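Local structure of class I phosphodiesterase PDEB1 (Leishmania major, 2R8Q) at residues 106-118 against 129-141. The protein is a class I phosphodiesterase whose all-helical catalytic domain of the HD clan carries a zinc ion and a magnesium ion side by side. Residues are numbered along the deposited sequence; the frame is centred on the assembly and turned at random.
Sequences VDVCQTLHTYLYT and ECYVLLVTALVHD. With ZN (zinc ion), chain C; MG (magnesium ion), chain D.
L134 holds CG anti to its carbonyl carbon (chi1 -67°), and the extended chain carries CD2 into a hole formed by C109, L112, H113 and L116. Leucine suits this knob-into-hole fit, being long and branched enough to bring CD2 within 3.6 Å of C109 O. L116 sends CD1 to L134 CG, while its CD2 meets C130 SG at 3.9 Å. Where the backbones come closest, A137 suits the place by its size: its lone methyl, CB, rests 3.5 Å from C109 CA, and L112 CD1 packs against it from the next turn. The axes of segments 106-118 and 129-139 run nearly antiparallel (161°) and approach to 8.0 Å, a buried pair in the all-helical phosphodiesterase catalytic domain; L67 of helix 55-68 also covers C109 and L134. V108, compact and apolar, sets CG2 obliquely against H140 CE1 at 3.8 Å. Histidine offers two ring nitrogens, and both fix the imidazole's rotation: ND1 donates a nearly straight bond (174°) in the ring plane to A137 O, leaving NE2 to bind zinc. The two carboxylate oxygens of D141 bridge the metals, OD2 on zinc and OD1 on magnesium, while H104 and D254 complete the protein ligands of zinc.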
# COMPACT_ATOMS: atom_id res chain seq x y z
N VAL A 106 6.85 -21.18 2.74
CA VAL A 106 7.39 -22.11 3.72
C VAL A 106 8.64 -22.71 3.07
O VAL A 106 9.69 -22.86 3.70
CB VAL A 106 6.37 -23.23 4.05
CG1 VAL A 106 7.05 -24.37 4.81
CG2 VAL A 106 5.23 -22.65 4.87
N ASP A 107 8.52 -23.04 1.79
CA ASP A 107 9.65 -23.59 1.05
C ASP A 107 10.82 -22.61 0.97
O ASP A 107 11.96 -22.98 1.18
CB ASP A 107 9.22 -23.99 -0.37
CG ASP A 107 10.38 -24.43 -1.24
OD1 ASP A 107 11.14 -25.32 -0.80
OD2 ASP A 107 10.51 -23.91 -2.36
N VAL A 108 10.54 -21.34 0.66
CA VAL A 108 11.62 -20.36 0.57
C VAL A 108 12.30 -20.19 1.93
O VAL A 108 13.52 -20.08 2.01
CB VAL A 108 11.09 -19.00 0.04
CG1 VAL A 108 12.18 -17.94 0.12
CG2 VAL A 108 10.64 -19.16 -1.40
N CYS A 109 11.50 -20.18 3.00
CA CYS A 109 12.05 -20.04 4.35
C CYS A 109 12.98 -21.20 4.67
O CYS A 109 14.13 -21.00 5.08
CB CYS A 109 10.90 -19.97 5.36
SG CYS A 109 11.41 -19.77 7.09
N GLN A 110 12.50 -22.42 4.45
CA GLN A 110 13.29 -23.62 4.72
C GLN A 110 14.55 -23.67 3.86
O GLN A 110 15.63 -24.04 4.32
CB GLN A 110 12.42 -24.86 4.48
CG GLN A 110 13.01 -26.20 4.95
CD GLN A 110 13.98 -26.82 3.96
OE1 GLN A 110 13.76 -26.76 2.75
NE2 GLN A 110 15.03 -27.45 4.47
N THR A 111 14.40 -23.27 2.60
CA THR A 111 15.52 -23.27 1.66
C THR A 111 16.59 -22.27 2.11
O THR A 111 17.79 -22.56 2.05
CB THR A 111 15.04 -22.91 0.25
OG1 THR A 111 14.10 -23.91 -0.20
CG2 THR A 111 16.21 -22.86 -0.72
N LEU A 112 16.17 -21.09 2.55
CA LEU A 112 17.12 -20.09 3.00
C LEU A 112 17.89 -20.60 4.21
O LEU A 112 19.07 -20.30 4.37
CB LEU A 112 16.42 -18.77 3.33
CG LEU A 112 15.94 -18.00 2.10
CD1 LEU A 112 15.12 -16.79 2.53
CD2 LEU A 112 17.14 -17.57 1.27
N HIS A 113 17.22 -21.36 5.07
CA HIS A 113 17.90 -21.90 6.24
C HIS A 113 19.03 -22.79 5.73
O HIS A 113 20.15 -22.71 6.22
CB HIS A 113 16.93 -22.70 7.12
CG HIS A 113 17.54 -23.19 8.40
ND1 HIS A 113 18.43 -24.25 8.44
CD2 HIS A 113 17.39 -22.78 9.67
CE1 HIS A 113 18.80 -24.46 9.69
NE2 HIS A 113 18.18 -23.58 10.46
N THR A 114 18.76 -23.62 4.72
CA THR A 114 19.81 -24.49 4.21
C THR A 114 20.96 -23.70 3.59
O THR A 114 22.12 -24.11 3.68
CB THR A 114 19.29 -25.53 3.17
OG1 THR A 114 18.95 -24.88 1.94
CG2 THR A 114 18.08 -26.26 3.72
N TYR A 115 20.67 -22.55 2.98
CA TYR A 115 21.73 -21.75 2.38
C TYR A 115 22.59 -21.12 3.46
O TYR A 115 23.82 -21.07 3.34
CB TYR A 115 21.14 -20.64 1.51
CG TYR A 115 20.46 -21.10 0.24
CD1 TYR A 115 19.76 -20.20 -0.56
CD2 TYR A 115 20.51 -22.44 -0.17
CE1 TYR A 115 19.14 -20.61 -1.73
CE2 TYR A 115 19.89 -22.86 -1.35
CZ TYR A 115 19.20 -21.93 -2.12
OH TYR A 115 18.57 -22.33 -3.28
N LEU A 116 21.94 -20.64 4.52
CA LEU A 116 22.64 -19.99 5.62
C LEU A 116 23.49 -20.94 6.45
O LEU A 116 24.64 -20.64 6.78
CB LEU A 116 21.63 -19.32 6.55
CG LEU A 116 20.92 -18.07 6.02
CD1 LEU A 116 19.82 -17.68 7.00
CD2 LEU A 116 21.92 -16.94 5.84
N TYR A 117 22.94 -22.10 6.78
CA TYR A 117 23.67 -23.01 7.64
C TYR A 117 24.34 -24.21 6.98
O TYR A 117 25.47 -24.55 7.31
CB TYR A 117 22.75 -23.39 8.80
CG TYR A 117 22.31 -22.14 9.53
CD1 TYR A 117 20.99 -21.66 9.44
CD2 TYR A 117 23.24 -21.35 10.22
CE1 TYR A 117 20.63 -20.44 10.01
CE2 TYR A 117 22.88 -20.13 10.79
CZ TYR A 117 21.58 -19.68 10.68
OH TYR A 117 21.24 -18.46 11.22
N THR A 118 23.66 -24.85 6.03
CA THR A 118 24.30 -25.97 5.34
C THR A 118 25.24 -25.36 4.30
O THR A 118 26.36 -25.84 4.11
CB THR A 118 23.25 -26.86 4.63
OG1 THR A 118 22.37 -27.42 5.60
CG2 THR A 118 23.94 -27.99 3.87
N GLU A 129 20.68 -10.42 11.01
CA GLU A 129 20.36 -10.45 9.59
C GLU A 129 19.86 -11.82 9.16
O GLU A 129 18.98 -11.94 8.30
CB GLU A 129 21.58 -10.00 8.78
CG GLU A 129 21.91 -8.54 9.06
CD GLU A 129 23.24 -8.08 8.52
OE1 GLU A 129 24.17 -8.91 8.36
OE2 GLU A 129 23.37 -6.86 8.27
N CYS A 130 20.40 -12.88 9.77
CA CYS A 130 19.95 -14.23 9.44
C CYS A 130 18.49 -14.38 9.88
O CYS A 130 17.67 -14.94 9.16
CB CYS A 130 20.81 -15.27 10.15
SG CYS A 130 22.47 -15.44 9.45
N TYR A 131 18.19 -13.87 11.08
CA TYR A 131 16.85 -13.93 11.64
C TYR A 131 15.87 -13.17 10.76
O TYR A 131 14.83 -13.70 10.37
CB TYR A 131 16.86 -13.34 13.06
CG TYR A 131 15.51 -13.27 13.74
CD1 TYR A 131 14.70 -14.41 13.83
CD2 TYR A 131 15.05 -12.08 14.30
CE1 TYR A 131 13.46 -14.35 14.47
CE2 TYR A 131 13.82 -12.02 14.93
CZ TYR A 131 13.03 -13.16 15.01
OH TYR A 131 11.80 -13.09 15.62
N VAL A 132 16.21 -11.93 10.42
CA VAL A 132 15.35 -11.12 9.57
C VAL A 132 15.14 -11.76 8.20
O VAL A 132 14.04 -11.73 7.66
CB VAL A 132 15.94 -9.70 9.41
CG1 VAL A 132 15.10 -8.90 8.41
CG2 VAL A 132 15.97 -9.00 10.76
N LEU A 133 16.19 -12.36 7.64
CA LEU A 133 16.06 -13.00 6.34
C LEU A 133 15.04 -14.14 6.37
O LEU A 133 14.19 -14.26 5.48
CB LEU A 133 17.42 -13.53 5.88
CG LEU A 133 17.47 -14.24 4.52
CD1 LEU A 133 16.98 -13.29 3.42
CD2 LEU A 133 18.90 -14.68 4.24
N LEU A 134 15.10 -14.96 7.42
CA LEU A 134 14.18 -16.08 7.55
C LEU A 134 12.74 -15.62 7.76
O LEU A 134 11.81 -16.21 7.20
CB LEU A 134 14.63 -17.00 8.69
CG LEU A 134 15.96 -17.70 8.40
CD1 LEU A 134 16.47 -18.40 9.65
CD2 LEU A 134 15.76 -18.71 7.27
N VAL A 135 12.56 -14.57 8.55
CA VAL A 135 11.24 -14.02 8.81
C VAL A 135 10.69 -13.43 7.51
O VAL A 135 9.52 -13.62 7.18
CB VAL A 135 11.30 -12.91 9.89
CG1 VAL A 135 10.00 -12.11 9.91
CG2 VAL A 135 11.57 -13.54 11.25
N THR A 136 11.54 -12.72 6.78
CA THR A 136 11.15 -12.09 5.53
C THR A 136 10.62 -13.10 4.52
O THR A 136 9.69 -12.82 3.77
CB THR A 136 12.33 -11.32 4.91
OG1 THR A 136 12.73 -10.28 5.81
CG2 THR A 136 11.93 -10.68 3.58
N ALA A 137 11.20 -14.29 4.50
CA ALA A 137 10.74 -15.32 3.57
C ALA A 137 9.24 -15.56 3.71
O ALA A 137 8.54 -15.75 2.71
CB ALA A 137 11.51 -16.62 3.81
N LEU A 138 8.72 -15.53 4.93
CA LEU A 138 7.31 -15.78 5.16
C LEU A 138 6.35 -14.68 4.71
O LEU A 138 5.17 -14.94 4.48
CB LEU A 138 7.07 -16.09 6.65
CG LEU A 138 7.80 -17.33 7.18
CD1 LEU A 138 7.60 -17.44 8.68
CD2 LEU A 138 7.27 -18.57 6.47
N VAL A 139 6.85 -13.45 4.57
CA VAL A 139 6.00 -12.34 4.16
C VAL A 139 6.24 -11.89 2.73
O VAL A 139 5.49 -11.07 2.21
CB VAL A 139 6.22 -11.08 5.05
CG1 VAL A 139 6.07 -11.44 6.53
CG2 VAL A 139 7.60 -10.49 4.78
N HIS A 140 7.26 -12.44 2.08
CA HIS A 140 7.63 -11.96 0.75
C HIS A 140 6.65 -12.04 -0.42
O HIS A 140 6.87 -11.37 -1.43
CB HIS A 140 9.00 -12.53 0.34
CG HIS A 140 8.93 -13.77 -0.48
ND1 HIS A 140 8.76 -15.03 0.07
CD2 HIS A 140 9.01 -13.96 -1.82
CE1 HIS A 140 8.74 -15.93 -0.90
NE2 HIS A 140 8.89 -15.30 -2.05
N ASP A 141 5.58 -12.82 -0.29
CA ASP A 141 4.58 -12.93 -1.35
C ASP A 141 3.14 -12.75 -0.83
O ASP A 141 2.19 -13.14 -1.50
CB ASP A 141 4.67 -14.29 -2.06
CG ASP A 141 5.64 -14.27 -3.22
OD1 ASP A 141 5.70 -13.24 -3.92
OD2 ASP A 141 6.33 -15.29 -3.44
ZN ZN C . 8.26 -15.86 -4.12
MG MG D . 7.09 -12.54 -5.43
O HOH W 1 8.70 -13.99 -5.10
O HOH W 2 7.87 -16.31 -6.33
O HOH W 3 5.52 -11.07 -5.95
O HOH W 4 8.41 -11.42 -6.77
O HOH W 5 6.36 -13.76 -7.13